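Local coordinates for protein type I modular polyketide synthase (Streptomyces albus subsp. albus, PDB 6IYR) that probably transfers an acyl extender unit from coenzyme A to an acyl carrier protein, as the acyltransferase of module 8 of the salinomycin polyketide synthase, at residues 59-62 / 63-67; 75-78 / 79-83; 263-266 / 267-271; 329-332 / 333-337. All blocks are in the same frame, centred on the assembly; numbering follows the deposited sequence.

Contact 1: 59-62 / 63-67; sequences RLAE and FTRGE
The carbonyls of Arg-59, Leu-60 and Ala-61 receive the amides of Phe-63, Thr-64 and Arg-65 in the i to i+4 pattern of an alpha helix, and a fourth, weak bond runs from Gly-66 N to Glu-62 O, 3.5 Å long. Leu-60 feels two side chains ahead of it. Its CD2 lies 4.4 Å from CD2 of the Phe-63 ring, while the methyl CG2 of Thr-64 sits close against the Leu-60 carbonyl, 3.2 Å from its O. The Thr-64 chi1 of 101° is far from staggered and turns this methyl close to the backbone N. This is the C-terminal end of helix 50-65, packed on strand 41-47 through Trp-43 and on helix 97-108; such a small alpha/beta unit is consistent with the linker that precedes the acyltransferase core in modular polyketide synthases. Arg-65 folds back over the preceding turn. Its CG passes 3.2 Å from Ala-61 O, the chain then runs extended to NE, and one face of the guanidinium rests over Ala-61 CB, which is 4.2 Å from NH2. At the edge of the group NH1 comes 3.5 Å from Glu-62 CG, but the carboxylate stays farther off, with Glu-62 OE1 4.8 Å from NH1. The salt bridge of Arg-65 goes to Asp-105 on helix 97-108, and its carbonyl O takes a hydrogen bond from Arg-97 of that helix.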
# COMPACT_ATOMS: atom_id res chain seq x y z
N ARG A 59 -32.48 4.42 -13.39
CA ARG A 59 -33.62 4.28 -12.50
C ARG A 59 -33.40 5.03 -11.20
O ARG A 59 -34.31 5.67 -10.68
CB ARG A 59 -33.96 2.81 -12.18
CG ARG A 59 -34.03 1.86 -13.37
CD ARG A 59 -34.89 2.40 -14.50
NE ARG A 59 -36.32 2.28 -14.19
CZ ARG A 59 -37.30 2.76 -14.94
NH1 ARG A 59 -38.57 2.58 -14.57
NH2 ARG A 59 -37.03 3.43 -16.06
N LEU A 60 -32.20 4.90 -10.64
CA LEU A 60 -31.88 5.58 -9.41
C LEU A 60 -31.91 7.07 -9.63
O LEU A 60 -32.42 7.79 -8.82
CB LEU A 60 -30.52 5.16 -8.88
CG LEU A 60 -30.52 4.35 -7.60
CD1 LEU A 60 -29.09 4.16 -7.14
CD2 LEU A 60 -31.32 5.07 -6.53
N ALA A 61 -31.39 7.51 -10.77
CA ALA A 61 -31.37 8.91 -11.11
C ALA A 61 -32.80 9.44 -11.25
O ALA A 61 -33.09 10.52 -10.80
CB ALA A 61 -30.60 9.12 -12.39
N GLU A 62 -33.69 8.65 -11.84
CA GLU A 62 -35.07 9.06 -11.99
C GLU A 62 -35.70 9.26 -10.62
O GLU A 62 -36.39 10.22 -10.38
CB GLU A 62 -35.84 8.04 -12.82
CG GLU A 62 -35.50 8.09 -14.30
CD GLU A 62 -35.93 6.85 -15.05
OE1 GLU A 62 -35.41 6.63 -16.16
OE2 GLU A 62 -36.77 6.09 -14.54
N PHE A 63 -35.42 8.34 -9.71
CA PHE A 63 -35.95 8.45 -8.38
C PHE A 63 -35.46 9.70 -7.64
O PHE A 63 -36.24 10.36 -6.99
CB PHE A 63 -35.57 7.21 -7.58
CG PHE A 63 -35.69 7.39 -6.11
CD1 PHE A 63 -36.88 7.14 -5.48
CD2 PHE A 63 -34.62 7.82 -5.37
CE1 PHE A 63 -37.01 7.31 -4.12
CE2 PHE A 63 -34.73 7.98 -4.02
CZ PHE A 63 -35.93 7.73 -3.39
N THR A 64 -34.17 10.01 -7.73
CA THR A 64 -33.65 11.19 -7.04
C THR A 64 -34.13 12.50 -7.64
O THR A 64 -34.27 13.48 -6.96
CB THR A 64 -32.15 11.19 -6.64
OG1 THR A 64 -31.38 11.96 -7.55
CG2 THR A 64 -31.59 9.83 -6.52
N ARG A 65 -34.39 12.48 -8.94
CA ARG A 65 -34.87 13.66 -9.63
C ARG A 65 -36.21 14.12 -9.06
O ARG A 65 -36.43 15.30 -8.94
CB ARG A 65 -35.03 13.38 -11.11
CG ARG A 65 -33.76 13.45 -11.92
CD ARG A 65 -34.05 13.06 -13.35
NE ARG A 65 -32.84 12.85 -14.12
CZ ARG A 65 -32.63 11.81 -14.90
NH1 ARG A 65 -33.57 10.90 -15.04
NH2 ARG A 65 -31.50 11.70 -15.55
N GLY A 66 -37.09 13.20 -8.73
CA GLY A 66 -38.37 13.55 -8.17
C GLY A 66 -38.41 13.55 -6.66
O GLY A 66 -39.45 13.78 -6.08
N GLU A 67 -37.29 13.24 -6.03
CA GLU A 67 -37.26 13.16 -4.58
C GLU A 67 -37.41 14.39 -3.69
O GLU A 67 -38.20 14.35 -2.76
CB GLU A 67 -36.08 12.33 -4.11
CG GLU A 67 -36.35 11.77 -2.74
CD GLU A 67 -37.82 11.59 -2.53
OE1 GLU A 67 -38.45 10.95 -3.40
OE2 GLU A 67 -38.35 12.12 -1.53

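Contact 2: 75-78 / 79-83; sequences VAAA and LTRSR
Val-75 meets Leu-79 one turn ahead, at the C-terminal end of helix 72-79, where the chain leaves the helix at Thr-80 and goes straight into a type II' beta turn from Thr-80 to Arg-83. The two side chains lie side by side and point the same way, Val-75 CG1 being 3.9 Å from Leu-79 CD1. Both also touch Trp-43, which puts them on the side of the helix that faces strand 41-47. Val-75 O takes Leu-79 N at 3.0 Å, and Leu-79 CG lies close to the same oxygen. At Ala-76 the carbonyl has several callers. Thr-80 N reaches Ala-76 O at 3.2 Å, close to the C=O axis, in the last i to i+4 bond here, and Leu-79 N adds a weak bond at a poorer angle. The Thr-80 hydroxyl, placed between its own N and carbonyl carbon (chi1 58°), gives Ala-76 O another weak bond of 3.4 Å, although this residue is poorly ordered. Thr-80 N is shared between Ala-76 O and, weakly, Ala-77 O, a bifurcated i+4/i+3 arrangement at the helix end. Ala-77 CB is met by the guanidinium of Arg-81, whose chain runs extended past the Ala-77 carbonyl and brings NH2 to 3.4 Å from that methyl. Ala-78 comes last: its O lies over one face of the Arg-83 guanidinium, 4.1 Å from Arg-83 NH1 and displaced toward the rim of the group.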
# COMPACT_ATOMS: atom_id res chain seq x y z
N VAL A 75 -31.14 6.08 1.63
CA VAL A 75 -31.02 5.46 0.32
C VAL A 75 -29.89 4.41 0.32
O VAL A 75 -30.03 3.33 -0.28
CB VAL A 75 -30.75 6.51 -0.78
CG1 VAL A 75 -30.46 5.83 -2.12
CG2 VAL A 75 -31.94 7.44 -0.91
N ALA A 76 -28.72 4.78 0.87
CA ALA A 76 -27.56 3.88 0.84
C ALA A 76 -27.88 2.59 1.57
O ALA A 76 -27.70 1.51 1.02
CB ALA A 76 -26.36 4.54 1.48
N ALA A 77 -28.44 2.72 2.78
CA ALA A 77 -28.96 1.59 3.55
C ALA A 77 -29.80 0.68 2.67
O ALA A 77 -29.58 -0.54 2.59
CB ALA A 77 -29.80 2.12 4.72
N ALA A 78 -30.73 1.29 1.96
CA ALA A 78 -31.71 0.56 1.19
C ALA A 78 -31.05 -0.17 0.05
O ALA A 78 -31.57 -1.17 -0.42
CB ALA A 78 -32.73 1.53 0.66
N LEU A 79 -29.97 0.38 -0.47
CA LEU A 79 -29.31 -0.23 -1.60
C LEU A 79 -28.51 -1.47 -1.21
O LEU A 79 -28.36 -2.37 -2.00
CB LEU A 79 -28.44 0.79 -2.34
CG LEU A 79 -29.14 1.89 -3.13
CD1 LEU A 79 -28.20 3.02 -3.50
CD2 LEU A 79 -29.83 1.34 -4.36
N THR A 80 -27.99 -1.48 0.02
CA THR A 80 -27.18 -2.59 0.51
C THR A 80 -27.90 -3.59 1.42
O THR A 80 -29.01 -4.02 1.12
CB THR A 80 -25.87 -2.12 1.18
OG1 THR A 80 -26.16 -1.25 2.27
CG2 THR A 80 -24.99 -1.41 0.19
N ARG A 81 -27.22 -3.94 2.51
CA ARG A 81 -27.65 -4.91 3.53
C ARG A 81 -27.81 -6.34 3.01
O ARG A 81 -26.86 -6.92 2.48
CB ARG A 81 -28.98 -4.45 4.15
CG ARG A 81 -28.87 -3.16 4.94
CD ARG A 81 -30.18 -2.73 5.60
NE ARG A 81 -30.05 -1.45 6.29
CZ ARG A 81 -31.06 -0.79 6.85
NH1 ARG A 81 -32.28 -1.30 6.80
NH2 ARG A 81 -30.85 0.37 7.46
N SER A 82 -29.00 -6.88 3.16
CA SER A 82 -29.27 -8.26 2.76
C SER A 82 -29.03 -8.55 1.28
O SER A 82 -28.56 -9.64 0.95
CB SER A 82 -30.71 -8.63 3.12
OG SER A 82 -31.64 -7.87 2.36
N ARG A 83 -29.35 -7.61 0.40
CA ARG A 83 -29.19 -7.89 -1.03
C ARG A 83 -27.76 -8.25 -1.40
O ARG A 83 -26.81 -7.55 -1.05
CB ARG A 83 -29.65 -6.68 -1.85
CG ARG A 83 -31.14 -6.39 -1.75
CD ARG A 83 -31.60 -5.23 -2.61
NE ARG A 83 -33.02 -4.94 -2.43
CZ ARG A 83 -33.65 -3.91 -2.97
NH1 ARG A 83 -32.99 -3.05 -3.73
NH2 ARG A 83 -34.95 -3.73 -2.75

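Contact 3: 263-266 / 267-271; sequences EAAD and SVRER
Glu-263 runs from just before helix 265-273 along its first turns to Arg-271, meeting Val-268, Ser-267 and Arg-271 in turn. Its CB lies 3.5 Å from Val-268 CG2, the methyl that also leans on the carbonyl of Ala-264. CG then passes Ser-267 CB at 3.7 Å. With CG anti to the backbone N (chi1 -171°) and the rest of the chain extended, CD reaches the edge of the Arg-271 guanidinium, in its plane. There the two oxygens are held side-on: Arg-271 NH1 donates to Glu-263 OE1 at 2.8 Å, and Arg-271 NE to Glu-263 OE2 at 2.8 Å. Both bonds are nearly straight, both come from the syn side, and the carboxylate and guanidinium planes are only 20° apart. Ala-264 is the N-cap, and its O takes Val-268 N at 2.9 Å. On another side of the helix the ion pair of Asp-266 with Arg-269 is much looser, OD1 to NH2 being 3.8 Å. Helix 265-273 connects the first two strands of the small ferredoxin-like subdomain of the acyltransferase, and Val-268 packs on Thr-290 and Val-292 of strand 289-294. Arg-271 also pairs through NH2 with Asp-309, just after helix 296-308. With an acid on two sides, the guanidinium is fixed in rotation, and the paired charges probably keep Glu-263 ionised.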
# COMPACT_ATOMS: atom_id res chain seq x y z
N GLU A 263 14.29 -2.83 -17.13
CA GLU A 263 14.89 -3.93 -17.83
C GLU A 263 14.60 -5.13 -16.94
O GLU A 263 14.51 -4.99 -15.73
CB GLU A 263 16.39 -3.69 -17.93
CG GLU A 263 17.17 -4.65 -18.83
CD GLU A 263 18.62 -4.19 -19.12
OE1 GLU A 263 19.05 -4.27 -20.28
OE2 GLU A 263 19.38 -3.85 -18.17
N ALA A 264 14.48 -6.31 -17.54
CA ALA A 264 14.33 -7.54 -16.78
C ALA A 264 15.51 -7.85 -15.88
O ALA A 264 16.68 -7.67 -16.24
CB ALA A 264 14.10 -8.71 -17.74
N ALA A 265 15.18 -8.48 -14.76
CA ALA A 265 16.13 -8.79 -13.73
C ALA A 265 17.37 -9.50 -14.26
O ALA A 265 18.47 -9.22 -13.80
CB ALA A 265 15.46 -9.65 -12.67
N ASP A 266 17.20 -10.49 -15.13
CA ASP A 266 18.35 -11.23 -15.65
C ASP A 266 19.32 -10.34 -16.43
O ASP A 266 20.52 -10.51 -16.35
CB ASP A 266 17.88 -12.35 -16.59
CG ASP A 266 17.13 -13.43 -15.87
OD1 ASP A 266 17.53 -13.76 -14.73
OD2 ASP A 266 16.16 -13.96 -16.45
N SER A 267 18.79 -9.57 -17.36
CA SER A 267 19.61 -8.66 -18.14
C SER A 267 20.28 -7.66 -17.22
O SER A 267 21.42 -7.29 -17.45
CB SER A 267 18.78 -7.92 -19.19
OG SER A 267 18.01 -8.80 -19.98
N VAL A 268 19.58 -7.19 -16.19
CA VAL A 268 20.16 -6.17 -15.32
C VAL A 268 21.33 -6.74 -14.56
O VAL A 268 22.37 -6.11 -14.40
CB VAL A 268 19.15 -5.60 -14.31
CG1 VAL A 268 19.86 -4.65 -13.37
CG2 VAL A 268 18.05 -4.86 -15.03
N ARG A 269 21.14 -7.95 -14.07
CA ARG A 269 22.15 -8.65 -13.31
C ARG A 269 23.42 -8.79 -14.13
O ARG A 269 24.53 -8.55 -13.64
CB ARG A 269 21.61 -10.03 -12.93
CG ARG A 269 21.58 -10.32 -11.46
CD ARG A 269 20.97 -11.68 -11.21
NE ARG A 269 20.01 -11.68 -10.11
CZ ARG A 269 18.69 -11.83 -10.25
NH1 ARG A 269 17.91 -11.83 -9.18
NH2 ARG A 269 18.14 -11.97 -11.46
N GLU A 270 23.26 -9.18 -15.38
CA GLU A 270 24.40 -9.23 -16.28
C GLU A 270 25.03 -7.86 -16.49
O GLU A 270 26.23 -7.71 -16.40
CB GLU A 270 24.01 -9.81 -17.63
CG GLU A 270 24.22 -11.31 -17.71
CD GLU A 270 23.75 -11.89 -19.04
OE1 GLU A 270 24.59 -12.48 -19.76
OE2 GLU A 270 22.55 -11.75 -19.37
N ARG A 271 24.23 -6.87 -16.81
CA ARG A 271 24.73 -5.51 -16.94
C ARG A 271 25.53 -5.00 -15.73
O ARG A 271 26.64 -4.52 -15.89
CB ARG A 271 23.57 -4.59 -17.24
CG ARG A 271 23.98 -3.17 -17.53
CD ARG A 271 22.75 -2.29 -17.62
NE ARG A 271 21.86 -2.64 -18.73
CZ ARG A 271 22.08 -2.30 -20.00
NH1 ARG A 271 21.20 -2.59 -20.93
NH2 ARG A 271 23.18 -1.65 -20.34

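Contact 4: 329-332 / 333-337; sequences HIRA and EVLSA
Two torsion settings bring Ile-330 to Val-334 and Arg-331 to Leu-335. Ile-330 holds CG1 between its backbone N and carbonyl carbon (chi1 55°), which puts CD1 4.1 Å from Val-334 CG2. Arg-331 starts with CG anti to its N (chi1 178°), and the bend at chi3 leaves NH2 beside Leu-335 CD1, 3.2 Å away, a tight fit between a polar nitrogen and a methyl; the two side chains cross obliquely. Leu-335 CG in turn sits against Arg-331 O, 3.2 Å away. Beneath these side chains the helix begins. Ile-330 is the N-cap, and its O takes Val-334 N at 2.9 Å, followed by the almost straight bond from Leu-335 N to Arg-331 O at 2.9 Å and that from Ser-336 N to Ala-332 O. The amide of Glu-333, in the first turn, has a water as acceptor at 3.0 Å from its N. The same water donates to His-329 O at 3.1 Å, so it bridges the residue before the cap and the first turn. Helix 331-337 belongs to the larger, alpha/beta-hydrolase-like part of the acyltransferase. Its buried side, through Ile-330 and Val-334, packs on Ala-248 at the end of helix 235-248, while Arg-331 and Leu-335 lie against Tyr-370 of helix 366-374, where Glu-367 gives Arg-331 a long, weak ion pair.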
# COMPACT_ATOMS: atom_id res chain seq x y z
N HIS A 329 28.27 -2.95 6.74
CA HIS A 329 28.82 -2.03 7.72
C HIS A 329 27.94 -1.86 8.97
O HIS A 329 28.42 -1.51 10.03
CB HIS A 329 29.06 -0.70 7.00
CG HIS A 329 29.33 0.47 7.90
ND1 HIS A 329 30.54 0.64 8.54
CD2 HIS A 329 28.67 1.65 8.02
CE1 HIS A 329 30.55 1.81 9.16
NE2 HIS A 329 29.42 2.45 8.85
N ILE A 330 26.63 -2.09 8.88
CA ILE A 330 25.80 -1.96 10.07
C ILE A 330 25.22 -3.30 10.54
O ILE A 330 24.32 -3.37 11.40
CB ILE A 330 24.64 -0.96 9.85
CG1 ILE A 330 23.82 -1.39 8.60
CG2 ILE A 330 25.20 0.43 9.71
CD1 ILE A 330 22.47 -0.69 8.44
N ARG A 331 25.72 -4.38 9.98
CA ARG A 331 25.20 -5.69 10.35
C ARG A 331 25.24 -5.94 11.85
O ARG A 331 24.24 -6.40 12.44
CB ARG A 331 25.99 -6.77 9.63
CG ARG A 331 25.55 -8.17 9.99
CD ARG A 331 26.59 -9.17 9.54
NE ARG A 331 25.92 -10.36 9.04
CZ ARG A 331 25.69 -11.48 9.73
NH1 ARG A 331 24.97 -12.46 9.17
NH2 ARG A 331 26.19 -11.64 10.95
N ALA A 332 26.39 -5.76 12.47
CA ALA A 332 26.51 -6.14 13.88
C ALA A 332 25.57 -5.27 14.73
O ALA A 332 24.94 -5.75 15.65
CB ALA A 332 27.94 -6.02 14.37
N GLU A 333 25.48 -3.99 14.39
CA GLU A 333 24.59 -3.10 15.09
C GLU A 333 23.14 -3.57 14.96
O GLU A 333 22.40 -3.60 15.95
CB GLU A 333 24.76 -1.65 14.58
CG GLU A 333 23.86 -0.68 15.31
CD GLU A 333 23.87 0.75 14.76
OE1 GLU A 333 22.96 1.53 15.11
OE2 GLU A 333 24.74 1.07 13.93
N VAL A 334 22.71 -3.95 13.76
CA VAL A 334 21.32 -4.36 13.55
C VAL A 334 21.02 -5.64 14.33
O VAL A 334 20.06 -5.72 15.13
CB VAL A 334 20.99 -4.58 12.05
CG1 VAL A 334 19.65 -5.28 11.87
CG2 VAL A 334 20.98 -3.25 11.33
N LEU A 335 21.93 -6.59 14.22
CA LEU A 335 21.81 -7.85 14.93
C LEU A 335 21.74 -7.65 16.43
O LEU A 335 20.94 -8.29 17.13
CB LEU A 335 22.97 -8.76 14.59
CG LEU A 335 23.00 -9.23 13.16
CD1 LEU A 335 24.22 -10.12 12.97
CD2 LEU A 335 21.73 -9.98 12.81
N SER A 336 22.52 -6.71 16.93
CA SER A 336 22.54 -6.48 18.36
C SER A 336 21.33 -5.66 18.86
O SER A 336 20.71 -6.00 19.87
CB SER A 336 23.84 -5.80 18.74
OG SER A 336 23.81 -5.43 20.08
N ALA A 337 20.97 -4.61 18.12
CA ALA A 337 19.82 -3.76 18.47
C ALA A 337 18.53 -4.59 18.63
O ALA A 337 17.69 -4.27 19.46
CB ALA A 337 19.60 -2.69 17.40
O HOH W 1 27.70 -2.70 12.82

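Contacts 1 and 2 are neighbours on successive helices: their centres are 16 Å apart, and the helices meet where Leu-60 CD1 packs 3.9 Å from Leu-79 CD1 and Phe-63 CE2 approaches Val-75 CG2, with Trp-43 touched from both. Contacts 3 and 4 lie on the opposite side of the chain's centre, both within the acyltransferase domain, 30 Å apart between centres and about 20 Å between nearest atoms. From contact 1 to contact 4 the centres are 65 Å apart. None of the four includes the GxSxG motif of Gly-218, Ser-220 and Gly-222, probably the nucleophile elbow of the active site; all are local helix-end contacts.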